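Local coordinates for reticulocyte binding protein (Streptococcus agalactiae COH1, PDB 3FAW) that probably hydrolyses the alpha-1,6 linkages of pullulan and related alpha-glucans as a secreted, cell-wall-anchored streptococcal pullulanase, at residues 219-224 / 349-354; 235-239 / 399-403; 548-554 / 715-721; 735-739 / 751-756. All coordinates share one frame; numbering follows the deposited sequence.

Interaction 1. Residues 219-224 / 349-354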
loop_
_atom_site.group_PDB
_atom_site.type_symbol
_atom_site.label_atom_id
_atom_site.label_comp_id
_atom_site.label_asym_id
_atom_site.label_seq_id
_atom_site.Cartn_x
_atom_site.Cartn_y
_atom_site.Cartn_z
ATOM N N PRO A 219 -4.900 -7.127 18.991
ATOM C CA PRO A 219 -4.180 -6.714 17.782
ATOM C C PRO A 219 -3.442 -7.849 17.060
ATOM O O PRO A 219 -3.196 -7.736 15.868
ATOM C CB PRO A 219 -3.198 -5.640 18.283
ATOM C CG PRO A 219 -3.141 -5.780 19.739
ATOM C CD PRO A 219 -4.379 -6.476 20.206
ATOM N N TYR A 220 -3.114 -8.923 17.781
ATOM C CA TYR A 220 -2.441 -10.095 17.215
ATOM C C TYR A 220 -3.410 -11.215 16.825
ATOM O O TYR A 220 -2.989 -12.351 16.616
ATOM C CB TYR A 220 -1.391 -10.623 18.204
ATOM C CG TYR A 220 -0.105 -9.843 18.162
ATOM C CD1 TYR A 220 -0.050 -8.545 18.662
ATOM C CD2 TYR A 220 1.050 -10.385 17.606
ATOM C CE1 TYR A 220 1.117 -7.811 18.618
ATOM C CE2 TYR A 220 2.230 -9.654 17.557
ATOM C CZ TYR A 220 2.253 -8.365 18.068
ATOM O OH TYR A 220 3.400 -7.617 18.040
ATOM N N ALA A 221 -4.695 -10.889 16.718
ATOM C CA ALA A 221 -5.720 -11.834 16.269
ATOM C C ALA A 221 -5.437 -12.355 14.854
ATOM O O ALA A 221 -5.197 -11.569 13.934
ATOM C CB ALA A 221 -7.107 -11.174 16.321
ATOM N N LYS A 222 -5.471 -13.679 14.695
ATOM C CA LYS A 222 -5.169 -14.331 13.420
ATOM C C LYS A 222 -6.408 -14.531 12.547
ATOM O O LYS A 222 -6.290 -14.819 11.356
ATOM C CB LYS A 222 -4.477 -15.679 13.661
ATOM C CG LYS A 222 -3.193 -15.599 14.500
ATOM C CD LYS A 222 -2.139 -14.681 13.878
ATOM C CE LYS A 222 -0.876 -14.622 14.721
ATOM N NZ LYS A 222 -1.120 -14.011 16.060
ATOM N N SER A 223 -7.590 -14.411 13.146
ATOM C CA SER A 223 -8.844 -14.349 12.391
ATOM C C SER A 223 -9.929 -13.669 13.229
ATOM O O SER A 223 -9.683 -13.275 14.375
ATOM C CB SER A 223 -9.300 -15.743 11.930
ATOM O OG SER A 223 -10.291 -15.648 10.909
ATOM N N LEU A 224 -11.115 -13.520 12.640
ATOM C CA LEU A 224 -12.206 -12.764 13.249
ATOM C C LEU A 224 -13.568 -13.381 12.950
ATOM O O LEU A 224 -13.715 -14.168 12.013
ATOM C CB LEU A 224 -12.221 -11.324 12.724
ATOM C CG LEU A 224 -10.950 -10.469 12.768
ATOM C CD1 LEU A 224 -11.135 -9.235 11.894
ATOM C CD2 LEU A 224 -10.584 -10.072 14.197
ATOM N N GLN A 349 -8.523 -2.395 10.294
ATOM C CA GLN A 349 -8.982 -2.890 11.584
ATOM C C GLN A 349 -7.967 -3.860 12.210
ATOM O O GLN A 349 -7.711 -3.804 13.418
ATOM C CB GLN A 349 -10.344 -3.566 11.425
ATOM C CG GLN A 349 -10.909 -4.108 12.718
ATOM C CD GLN A 349 -12.359 -4.499 12.600
ATOM O OE1 GLN A 349 -13.148 -4.099 13.578
ATOM N NE2 GLN A 349 -12.768 -5.156 11.642
ATOM N N SER A 350 -7.401 -4.750 11.396
ATOM C CA SER A 350 -6.380 -5.695 11.868
ATOM C C SER A 350 -5.190 -5.747 10.912
ATOM O O SER A 350 -5.332 -5.491 9.710
ATOM C CB SER A 350 -6.973 -7.100 12.041
ATOM O OG SER A 350 -6.022 -8.005 12.599
ATOM N N TYR A 351 -4.022 -6.075 11.463
ATOM C CA TYR A 351 -2.789 -6.215 10.682
ATOM C C TYR A 351 -2.340 -7.673 10.543
ATOM O O TYR A 351 -1.396 -7.957 9.813
ATOM C CB TYR A 351 -1.672 -5.352 11.289
ATOM C CG TYR A 351 -1.938 -3.867 11.151
ATOM C CD1 TYR A 351 -2.171 -3.299 9.897
ATOM C CD2 TYR A 351 -1.974 -3.030 12.264
ATOM C CE1 TYR A 351 -2.425 -1.950 9.752
ATOM C CE2 TYR A 351 -2.228 -1.664 12.127
ATOM C CZ TYR A 351 -2.456 -1.134 10.866
ATOM O OH TYR A 351 -2.710 0.207 10.709
ATOM N N PHE A 352 -3.034 -8.577 11.237
ATOM C CA PHE A 352 -2.793 -10.024 11.160
ATOM C C PHE A 352 -3.991 -10.781 10.589
ATOM O O PHE A 352 -3.823 -11.743 9.839
ATOM C CB PHE A 352 -2.523 -10.595 12.557
ATOM C CG PHE A 352 -1.225 -10.161 13.163
ATOM C CD1 PHE A 352 -0.108 -10.983 13.105
ATOM C CD2 PHE A 352 -1.128 -8.944 13.825
ATOM C CE1 PHE A 352 1.093 -10.592 13.684
ATOM C CE2 PHE A 352 0.070 -8.545 14.402
ATOM C CZ PHE A 352 1.180 -9.372 14.332
ATOM N N ALA A 353 -5.196 -10.365 10.982
ATOM C CA ALA A 353 -6.426 -11.052 10.603
ATOM C C ALA A 353 -6.956 -10.584 9.241
ATOM O O ALA A 353 -7.103 -9.383 8.999
ATOM C CB ALA A 353 -7.484 -10.862 11.678
ATOM N N LEU A 354 -7.250 -11.550 8.371
ATOM C CA LEU A 354 -7.754 -11.286 7.022
ATOM C C LEU A 354 -9.185 -10.777 7.055
ATOM O O LEU A 354 -9.931 -11.048 7.995
ATOM C CB LEU A 354 -7.707 -12.561 6.167
ATOM C CG LEU A 354 -6.322 -13.153 5.894
ATOM C CD1 LEU A 354 -6.418 -14.502 5.168
ATOM C CD2 LEU A 354 -5.464 -12.182 5.110
HETATM O O HOH W 1 -3.789 -5.640 14.154
HETATM O O HOH W 2 -7.521 -14.374 8.990
HETATM O O HOH W 3 -4.375 -14.467 9.573
#

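Interaction 2. Residues 235-239 / 399-403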
loop_
_atom_site.group_PDB
_atom_site.type_symbol
_atom_site.label_atom_id
_atom_site.label_comp_id
_atom_site.label_asym_id
_atom_site.label_seq_id
_atom_site.Cartn_x
_atom_site.Cartn_y
_atom_site.Cartn_z
ATOM N N ASP A 235 -20.841 -0.152 23.436
ATOM C CA ASP A 235 -20.226 -1.214 24.220
ATOM C C ASP A 235 -19.233 -2.038 23.396
ATOM O O ASP A 235 -18.078 -2.209 23.787
ATOM C CB ASP A 235 -21.309 -2.127 24.787
ATOM C CG ASP A 235 -20.747 -3.215 25.671
ATOM O OD1 ASP A 235 -19.967 -2.885 26.588
ATOM O OD2 ASP A 235 -21.089 -4.398 25.449
ATOM N N ILE A 236 -19.700 -2.564 22.268
ATOM C CA ILE A 236 -18.852 -3.335 21.361
ATOM C C ILE A 236 -18.741 -2.580 20.035
ATOM O O ILE A 236 -19.727 -2.425 19.318
ATOM C CB ILE A 236 -19.414 -4.755 21.143
ATOM C CG1 ILE A 236 -19.275 -5.575 22.432
ATOM C CG2 ILE A 236 -18.694 -5.447 19.999
ATOM C CD1 ILE A 236 -20.125 -6.836 22.463
ATOM N N LYS A 237 -17.534 -2.105 19.728
ATOM C CA LYS A 237 -17.301 -1.238 18.565
ATOM C C LYS A 237 -16.159 -1.731 17.676
ATOM O O LYS A 237 -15.558 -0.959 16.919
ATOM C CB LYS A 237 -17.061 0.210 19.021
ATOM C CG LYS A 237 -16.208 0.384 20.275
ATOM C CD LYS A 237 -16.024 1.875 20.585
ATOM C CE LYS A 237 -15.632 2.127 22.028
ATOM N NZ LYS A 237 -14.258 1.666 22.357
ATOM N N THR A 238 -15.877 -3.026 17.768
ATOM C CA THR A 238 -14.879 -3.676 16.934
ATOM C C THR A 238 -15.385 -5.056 16.547
ATOM O O THR A 238 -16.348 -5.569 17.123
ATOM C CB THR A 238 -13.525 -3.855 17.673
ATOM O OG1 THR A 238 -13.672 -4.803 18.742
ATOM C CG2 THR A 238 -13.024 -2.533 18.225
ATOM N N ALA A 239 -14.721 -5.658 15.569
ATOM C CA ALA A 239 -14.917 -7.070 15.276
ATOM C C ALA A 239 -14.399 -7.874 16.468
ATOM O O ALA A 239 -13.682 -7.344 17.324
ATOM C CB ALA A 239 -14.182 -7.462 13.997
ATOM N N TYR A 399 -9.521 4.569 18.610
ATOM C CA TYR A 399 -9.785 3.725 19.776
ATOM C C TYR A 399 -9.281 2.271 19.650
ATOM O O TYR A 399 -9.018 1.624 20.662
ATOM C CB TYR A 399 -11.271 3.775 20.184
ATOM C CG TYR A 399 -12.281 3.221 19.191
ATOM C CD1 TYR A 399 -12.336 1.857 18.896
ATOM C CD2 TYR A 399 -13.219 4.056 18.592
ATOM C CE1 TYR A 399 -13.277 1.350 18.007
ATOM C CE2 TYR A 399 -14.168 3.559 17.706
ATOM C CZ TYR A 399 -14.189 2.203 17.416
ATOM O OH TYR A 399 -15.125 1.713 16.541
ATOM N N LEU A 400 -9.134 1.771 18.422
ATOM C CA LEU A 400 -8.680 0.393 18.186
ATOM C C LEU A 400 -7.462 0.013 19.026
ATOM O O LEU A 400 -7.406 -1.080 19.592
ATOM C CB LEU A 400 -8.366 0.166 16.695
ATOM C CG LEU A 400 -9.564 -0.180 15.814
ATOM C CD1 LEU A 400 -9.263 0.041 14.328
ATOM C CD2 LEU A 400 -10.001 -1.629 16.077
ATOM N N PHE A 401 -6.488 0.919 19.074
ATOM C CA PHE A 401 -5.278 0.754 19.876
ATOM C C PHE A 401 -5.278 1.638 21.127
ATOM O O PHE A 401 -4.716 1.254 22.150
ATOM C CB PHE A 401 -4.041 1.052 19.028
ATOM C CG PHE A 401 -3.610 -0.098 18.159
ATOM C CD1 PHE A 401 -2.759 -1.070 18.651
ATOM C CD2 PHE A 401 -4.051 -0.202 16.848
ATOM C CE1 PHE A 401 -2.357 -2.133 17.855
ATOM C CE2 PHE A 401 -3.660 -1.262 16.051
ATOM C CZ PHE A 401 -2.807 -2.226 16.554
ATOM N N GLU A 402 -5.911 2.808 21.055
ATOM C CA GLU A 402 -5.906 3.747 22.187
ATOM C C GLU A 402 -6.645 3.184 23.400
ATOM O O GLU A 402 -6.267 3.454 24.540
ATOM C CB GLU A 402 -6.498 5.102 21.791
ATOM C CG GLU A 402 -6.149 6.258 22.744
ATOM C CD GLU A 402 -4.686 6.685 22.682
ATOM O OE1 GLU A 402 -3.947 6.218 21.791
ATOM O OE2 GLU A 402 -4.268 7.507 23.530
ATOM N N ASP A 403 -7.693 2.401 23.154
ATOM C CA ASP A 403 -8.397 1.706 24.231
ATOM C C ASP A 403 -7.507 0.698 24.956
ATOM O O ASP A 403 -7.693 0.457 26.139
ATOM C CB ASP A 403 -9.627 0.963 23.697
ATOM C CG ASP A 403 -10.788 1.890 23.367
ATOM O OD1 ASP A 403 -10.776 3.065 23.785
ATOM O OD2 ASP A 403 -11.725 1.422 22.687
#

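Interaction 3. Residues 548-554 / 715-721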
loop_
_atom_site.group_PDB
_atom_site.type_symbol
_atom_site.label_atom_id
_atom_site.label_comp_id
_atom_site.label_asym_id
_atom_site.label_seq_id
_atom_site.Cartn_x
_atom_site.Cartn_y
_atom_site.Cartn_z
ATOM N N PHE A 548 14.308 11.193 -20.842
ATOM C CA PHE A 548 15.383 10.220 -21.033
ATOM C C PHE A 548 15.940 9.731 -19.699
ATOM O O PHE A 548 16.131 8.535 -19.505
ATOM C CB PHE A 548 16.514 10.813 -21.885
ATOM C CG PHE A 548 17.674 9.872 -22.088
ATOM C CD1 PHE A 548 17.477 8.629 -22.672
ATOM C CD2 PHE A 548 18.956 10.223 -21.684
ATOM C CE1 PHE A 548 18.538 7.747 -22.855
ATOM C CE2 PHE A 548 20.024 9.348 -21.871
ATOM C CZ PHE A 548 19.814 8.110 -22.455
ATOM N N LYS A 549 16.195 10.662 -18.785
ATOM C CA LYS A 549 16.662 10.316 -17.442
ATOM C C LYS A 549 15.645 9.468 -16.670
ATOM O O LYS A 549 16.032 8.554 -15.944
ATOM C CB LYS A 549 17.039 11.584 -16.661
ATOM C CG LYS A 549 18.345 12.204 -17.141
ATOM C CD LYS A 549 18.499 13.653 -16.713
ATOM C CE LYS A 549 19.868 14.207 -17.138
ATOM N NZ LYS A 549 19.947 15.689 -17.006
ATOM N N ASN A 550 14.354 9.761 -16.827
ATOM C CA ASN A 550 13.300 8.904 -16.253
ATOM C C ASN A 550 13.357 7.483 -16.821
ATOM O O ASN A 550 13.319 6.508 -16.070
ATOM C CB ASN A 550 11.905 9.505 -16.462
ATOM C CG ASN A 550 11.503 10.465 -15.355
ATOM O OD1 ASN A 550 11.092 11.599 -15.615
ATOM N ND2 ASN A 550 11.610 10.011 -14.112
ATOM N N ILE A 551 13.484 7.378 -18.143
ATOM C CA ILE A 551 13.675 6.082 -18.818
ATOM C C ILE A 551 14.873 5.297 -18.257
ATOM O O ILE A 551 14.839 4.066 -18.221
ATOM C CB ILE A 551 13.830 6.254 -20.355
ATOM C CG1 ILE A 551 12.524 6.764 -20.973
ATOM C CG2 ILE A 551 14.203 4.940 -21.023
ATOM C CD1 ILE A 551 12.700 7.332 -22.360
ATOM N N LYS A 552 15.915 6.006 -17.820
ATOM C CA LYS A 552 17.084 5.389 -17.150
ATOM C C LYS A 552 16.893 5.128 -15.643
ATOM O O LYS A 552 17.828 4.687 -14.968
ATOM C CB LYS A 552 18.339 6.259 -17.347
ATOM C CG LYS A 552 18.895 6.269 -18.767
ATOM C CD LYS A 552 20.315 6.822 -18.841
ATOM C CE LYS A 552 20.396 8.298 -18.453
ATOM N NZ LYS A 552 21.804 8.794 -18.497
ATOM N N ALA A 553 15.689 5.386 -15.126
ATOM C CA ALA A 553 15.381 5.255 -13.698
ATOM C C ALA A 553 16.132 6.302 -12.875
ATOM O O ALA A 553 16.648 6.011 -11.794
ATOM C CB ALA A 553 15.690 3.837 -13.190
ATOM N N GLN A 554 16.186 7.519 -13.404
ATOM C CA GLN A 554 16.809 8.643 -12.723
ATOM C C GLN A 554 15.832 9.819 -12.687
ATOM O O GLN A 554 16.023 10.814 -13.387
ATOM C CB GLN A 554 18.110 9.024 -13.427
ATOM C CG GLN A 554 19.147 7.905 -13.403
ATOM C CD GLN A 554 20.314 8.146 -14.328
ATOM O OE1 GLN A 554 20.513 9.396 -14.726
ATOM N NE2 GLN A 554 21.027 7.212 -14.691
ATOM N N ILE A 715 23.887 1.529 -16.754
ATOM C CA ILE A 715 22.791 2.215 -17.436
ATOM C C ILE A 715 23.286 3.464 -18.178
ATOM O O ILE A 715 22.968 3.654 -19.354
ATOM C CB ILE A 715 21.630 2.563 -16.460
ATOM C CG1 ILE A 715 20.823 1.301 -16.136
ATOM C CG2 ILE A 715 20.705 3.604 -17.066
ATOM C CD1 ILE A 715 19.909 1.439 -14.937
ATOM N N ASP A 716 24.070 4.304 -17.505
ATOM C CA ASP A 716 24.626 5.512 -18.140
ATOM C C ASP A 716 25.590 5.192 -19.289
ATOM O O ASP A 716 25.714 5.975 -20.237
ATOM C CB ASP A 716 25.346 6.399 -17.114
ATOM C CG ASP A 716 24.389 7.115 -16.176
ATOM O OD1 ASP A 716 23.226 7.355 -16.551
ATOM O OD2 ASP A 716 24.811 7.452 -15.053
ATOM N N ARG A 717 26.265 4.048 -19.196
ATOM C CA ARG A 717 27.240 3.627 -20.204
ATOM C C ARG A 717 26.637 2.858 -21.372
ATOM O O ARG A 717 27.242 2.800 -22.442
ATOM C CB ARG A 717 28.309 2.743 -19.561
ATOM C CG ARG A 717 29.263 3.491 -18.663
ATOM C CD ARG A 717 29.985 2.538 -17.748
ATOM N NE ARG A 717 31.055 3.201 -17.011
ATOM C CZ ARG A 717 31.647 2.703 -15.928
ATOM N NH1 ARG A 717 31.273 1.526 -15.433
ATOM N NH2 ARG A 717 32.619 3.390 -15.334
ATOM N N GLU A 718 25.472 2.248 -21.163
ATOM C CA GLU A 718 24.892 1.336 -22.156
ATOM C C GLU A 718 23.522 1.755 -22.688
ATOM O O GLU A 718 23.045 1.178 -23.669
ATOM C CB GLU A 718 24.817 -0.080 -21.581
ATOM C CG GLU A 718 26.187 -0.662 -21.228
ATOM C CD GLU A 718 26.126 -1.830 -20.256
ATOM O OE1 GLU A 718 25.020 -2.356 -19.998
ATOM O OE2 GLU A 718 27.199 -2.221 -19.744
ATOM N N VAL A 719 22.890 2.740 -22.045
ATOM C CA VAL A 719 21.635 3.306 -22.531
ATOM C C VAL A 719 21.885 4.748 -22.968
ATOM O O VAL A 719 22.297 5.583 -22.159
ATOM C CB VAL A 719 20.531 3.260 -21.459
ATOM C CG1 VAL A 719 19.217 3.791 -22.023
ATOM C CG2 VAL A 719 20.352 1.834 -20.938
ATOM N N SER A 720 21.628 5.028 -24.247
ATOM C CA SER A 720 21.961 6.318 -24.858
ATOM C C SER A 720 20.770 6.962 -25.573
ATOM O O SER A 720 19.821 6.284 -25.972
ATOM C CB SER A 720 23.144 6.156 -25.820
ATOM O OG SER A 720 22.918 5.120 -26.761
ATOM N N LEU A 721 20.837 8.284 -25.720
ATOM C CA LEU A 721 19.750 9.070 -26.301
ATOM C C LEU A 721 19.992 9.307 -27.789
ATOM O O LEU A 721 20.930 10.013 -28.167
ATOM C CB LEU A 721 19.628 10.410 -25.568
ATOM C CG LEU A 721 18.498 11.347 -26.000
ATOM C CD1 LEU A 721 17.131 10.706 -25.759
ATOM C CD2 LEU A 721 18.609 12.671 -25.269
HETATM O O HOH W 4 23.039 7.786 -21.011
HETATM O O HOH W 5 23.149 9.822 -15.085
#

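Interaction 4. Residues 735-739 / 751-756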
loop_
_atom_site.group_PDB
_atom_site.type_symbol
_atom_site.label_atom_id
_atom_site.label_comp_id
_atom_site.label_asym_id
_atom_site.label_seq_id
_atom_site.Cartn_x
_atom_site.Cartn_y
_atom_site.Cartn_z
ATOM N N LEU A 735 7.730 16.027 -28.474
ATOM C CA LEU A 735 6.753 14.933 -28.356
ATOM C C LEU A 735 7.219 13.637 -29.028
ATOM O O LEU A 735 6.453 12.682 -29.138
ATOM C CB LEU A 735 5.419 15.355 -28.982
ATOM C CG LEU A 735 4.682 16.526 -28.330
ATOM C CD1 LEU A 735 3.550 16.996 -29.226
ATOM C CD2 LEU A 735 4.158 16.138 -26.958
ATOM N N VAL A 736 8.467 13.609 -29.486
ATOM C CA VAL A 736 9.068 12.379 -30.012
ATOM C C VAL A 736 10.369 12.106 -29.263
ATOM O O VAL A 736 11.090 13.038 -28.900
ATOM C CB VAL A 736 9.321 12.456 -31.546
ATOM C CG1 VAL A 736 10.031 13.733 -31.912
ATOM C CG2 VAL A 736 10.115 11.231 -32.036
ATOM N N ILE A 737 10.649 10.832 -29.011
ATOM C CA ILE A 737 11.897 10.431 -28.365
ATOM C C ILE A 737 12.333 9.050 -28.856
ATOM O O ILE A 737 11.505 8.207 -29.196
ATOM C CB ILE A 737 11.775 10.444 -26.807
ATOM C CG1 ILE A 737 13.161 10.419 -26.152
ATOM C CG2 ILE A 737 10.924 9.276 -26.303
ATOM C CD1 ILE A 737 13.131 10.708 -24.668
ATOM N N ALA A 738 13.643 8.839 -28.907
ATOM C CA ALA A 738 14.202 7.538 -29.278
ATOM C C ALA A 738 15.439 7.248 -28.444
ATOM O O ALA A 738 16.247 8.142 -28.199
ATOM C CB ALA A 738 14.544 7.505 -30.760
ATOM N N TYR A 739 15.579 5.998 -28.008
ATOM C CA TYR A 739 16.729 5.586 -27.202
ATOM C C TYR A 739 17.177 4.167 -27.506
ATOM O O TYR A 739 16.382 3.324 -27.914
ATOM C CB TYR A 739 16.447 5.723 -25.701
ATOM C CG TYR A 739 15.105 5.197 -25.244
ATOM C CD1 TYR A 739 14.978 3.929 -24.673
ATOM C CD2 TYR A 739 13.964 5.983 -25.357
ATOM C CE1 TYR A 739 13.740 3.460 -24.239
ATOM C CE2 TYR A 739 12.735 5.526 -24.936
ATOM C CZ TYR A 739 12.622 4.271 -24.373
ATOM O OH TYR A 739 11.379 3.844 -23.957
ATOM N N VAL A 751 14.392 1.830 -29.190
ATOM C CA VAL A 751 12.973 2.160 -29.017
ATOM C C VAL A 751 12.682 3.570 -29.536
ATOM O O VAL A 751 13.347 4.528 -29.142
ATOM C CB VAL A 751 12.558 2.109 -27.523
ATOM C CG1 VAL A 751 11.043 2.302 -27.378
ATOM C CG2 VAL A 751 13.002 0.798 -26.880
ATOM N N PHE A 752 11.685 3.681 -30.414
ATOM C CA PHE A 752 11.255 4.960 -30.982
ATOM C C PHE A 752 9.800 5.222 -30.610
ATOM O O PHE A 752 8.945 4.370 -30.845
ATOM C CB PHE A 752 11.372 4.936 -32.507
ATOM C CG PHE A 752 12.760 4.636 -33.015
ATOM C CD1 PHE A 752 13.622 5.665 -33.365
ATOM C CD2 PHE A 752 13.192 3.325 -33.164
ATOM C CE1 PHE A 752 14.894 5.394 -33.840
ATOM C CE2 PHE A 752 14.460 3.047 -33.635
ATOM C CZ PHE A 752 15.313 4.083 -33.975
ATOM N N VAL A 753 9.521 6.391 -30.034
ATOM C CA VAL A 753 8.146 6.791 -29.693
ATOM C C VAL A 753 7.817 8.156 -30.293
ATOM O O VAL A 753 8.276 9.186 -29.789
ATOM C CB VAL A 753 7.933 6.860 -28.160
ATOM C CG1 VAL A 753 6.550 7.414 -27.830
ATOM C CG2 VAL A 753 8.121 5.481 -27.527
ATOM N N ASN A 754 7.045 8.158 -31.378
ATOM C CA ASN A 754 6.490 9.393 -31.922
ATOM C C ASN A 754 5.112 9.651 -31.311
ATOM O O ASN A 754 4.112 9.089 -31.758
ATOM C CB ASN A 754 6.391 9.348 -33.452
ATOM C CG ASN A 754 5.921 10.676 -34.051
ATOM O OD1 ASN A 754 5.850 11.692 -33.358
ATOM N ND2 ASN A 754 5.605 10.669 -35.344
ATOM N N ALA A 755 5.076 10.498 -30.286
ATOM C CA ALA A 755 3.821 10.898 -29.652
ATOM C C ALA A 755 3.228 12.155 -30.298
ATOM O O ALA A 755 2.239 12.696 -29.803
ATOM C CB ALA A 755 4.032 11.122 -28.151
ATOM N N ASP A 756 3.835 12.618 -31.393
ATOM C CA ASP A 756 3.331 13.781 -32.122
ATOM C C ASP A 756 2.156 13.368 -33.000
ATOM O O ASP A 756 2.018 12.197 -33.366
ATOM C CB ASP A 756 4.440 14.410 -32.977
ATOM C CG ASP A 756 4.165 15.871 -33.332
ATOM O OD1 ASP A 756 3.051 16.370 -33.076
ATOM O OD2 ASP A 756 5.073 16.527 -33.878
#

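Interaction 1. Residues 219-224 / 349-354
The ring of F352 overlaps one face of the Y220 ring. F352 CZ meets Y220 CE2 at 3.4 Å. The ring centroids are 4.5 Å apart and the planes are inclined by 31°, so the pair is neither a flat stack nor edge-to-face. Y220 CA adds a CH-pi contact over a face of the F352 ring. CG of F352 lies anti to its carbonyl carbon (chi1 -69°), which sends the ring across to the 219-222 backbone. There P219 O comes within 3.1 Å of F352 CD2.

K222 runs beside F352 and points the same way. Its chain bends at chi2 and chi4 and folds back on its own segment. NZ donates to Y220 O at 2.6 Å, in the carbonyl plane.

No direct hydrogen bond joins the two segments. Water does this work. One water donates to P219 O and accepts from Y351 N. A second links K222 O to L354 N, and a third donates to both K222 O and F352 O. S350 OG accepts from A353 N at 3.0 Å and weakly from F352 N. This ST motif shapes the turn that presents F352 and A353. The methyl of A353 packs on L224, with CB 3.7 Å from L224 CG.

The contact is buried where the CBM48 region meets the alpha-amylase-type catalytic domain. Helix 432-449 receives Y220, whose OH bonds to D440, and is touched by K222. Helix 367-381 lies against L224 and L354, while strand 241-242 borders A221 and S223.

Interaction 2. Residues 235-239 / 399-403
K237 NZ forms a salt bridge with D403 OD2 at 2.6 Å. The two side chains come from opposite directions. OD2 does the pairing, and OD1 lies farther off. A second polar link uses the backbone of the same lysine. Y399 OH donates to K237 O at 2.7 Å, in the carbonyl plane and on a lone pair. K237 is therefore held at both its carbonyl and its ammonium group.

Between these two bonds the lysine chain passes obliquely over one face of the Y399 ring. K237 CD sits above the ring centre, 3.7 Å from the centroid and 12° off the normal. NZ stays over the same ring, 4.3 Å from the centroid, in a cation-pi contact. The bend at chi4 (69°) turns NZ from this path to the carboxylate. The ammonium group thus faces both an anion and a ring, which probably steadies it at this partly exposed place.

T238 closes the contact on another side. Its CG2 lies at the edge of the Y399 ring, near the ring plane, 3.9 Å from CE1. The same methyl meets L400 CD2 at 3.8 Å. T238 OG1 turns elsewhere and donates to A239 O.

D403 N bonds to Y399 O, so one helical turn presents both the ring and the carboxylate. This short helix, 399-402, follows barrel strand 385-390 of the catalytic domain. The facing loop comes after strand 212-216 of the antiparallel sheet that precedes the barrel. The arrangement is an interdomain contact between a beta-sandwich module of the CBM48 type and a TIM barrel.

Interaction 3. Residues 548-554 / 715-721
K552 NZ and Q554 NE2 both donate to one oxygen, D716 OD1. The lysine forms a salt bridge at 2.8 Å and comes from the anti side. The amide arrives on the syn side at 2.9 Å, and its N-H...O angle is 169°. The two donors reach OD1 from opposite faces of the carboxylate plane. The amide and carboxylate planes are nearly perpendicular, so the groups meet crosswise. D716 OD2 has a separate salt bridge to K712. The two lysines would probably stabilise the charged form of D716.

One water extends the polar link. It accepts from K552 NZ and donates to V719 O at 2.6 Å, with a weak bond to D716 O.

The aliphatic part of K552 is packing surface. Its CB lies 3.6 Å from I715 CG2, which also touches CG and CD. The bend at chi3 (-65°) then turns the end of the chain to the carboxylate.

The aromatic contact centres on F548. L721 CB stands over the middle of one ring face, 3.7 Å from the centroid and 4° off the normal. L721 CD1 reaches F548 CD1 at 3.7 Å. The opposite face is met near its rim by K552 CG. V719 O lies at the ring edge, and V719 CG1 touches CE1.

Helix 544-551 ends here in a Schellman motif with A553 at positive phi. Helix 712-718 gives way to edge strand 720-721 on the other side. The arrangement is typical packing of a glycoside hydrolase barrel domain against its C-terminal beta domain.

Interaction 4. Residues 735-739 / 751-756
The V751 side chain fills the space beside the Y739 ring. Its CB stands over one ring face, offset toward the rim, with CE1 at 3.7 Å. The Y739 torsion (chi1 45°) sets CG between the backbone N and carbonyl carbon and lays the ring along V751. I737 and V753 continue this face, meeting loosely through I737 CG2 and V753 CB at 4.3 Å.

The other face carries V736, A738, F752 and N754. The A738 methyl packs closely against the F752 ring, with A738 CB 3.3 Å from F752 CD1. V736 CB faces N754 OD1 across the next pair.

The strands are antiparallel. I737 with V753 and Y739 with V751 are hydrogen-bonded pairs, each with two bonds of 2.8 to 3.0 Å between backbone N and O. Past the strand, A755 N still donates to L735 O. N754 OD1 accepts from D756 N in an Asx turn, where L735 CD1 rests near D756 OD1. D756 OD2 forms a salt bridge with R760.

The hairpin lies between strands 720-721 and 807-813. Helices 544-551 and 590-609 cover the I737, Y739, V751 and V753 face, and strand 760-763 packs on V736 and F752.

In the fold
The contacts form two pairs on opposite sides of the chain's centre. Interactions 1 and 2 join the CBM48-type beta module to the barrel domain, and Q349 OE1 probably accepts a hydrogen bond from A239 N between them. Interactions 3 and 4 share the C-terminal sheet, where I551 and L721 pack against the 736-742 strand. Interactions 1 and 4 are buried. One relies on rings and bridging water, the other on regular backbone bonds. Interactions 2 and 3 are partly buried and use lysine-aspartate salt bridges; in interaction 2 the lysine chain also lies on an aromatic ring. Interaction 4 lies within a domain, while the others join domains.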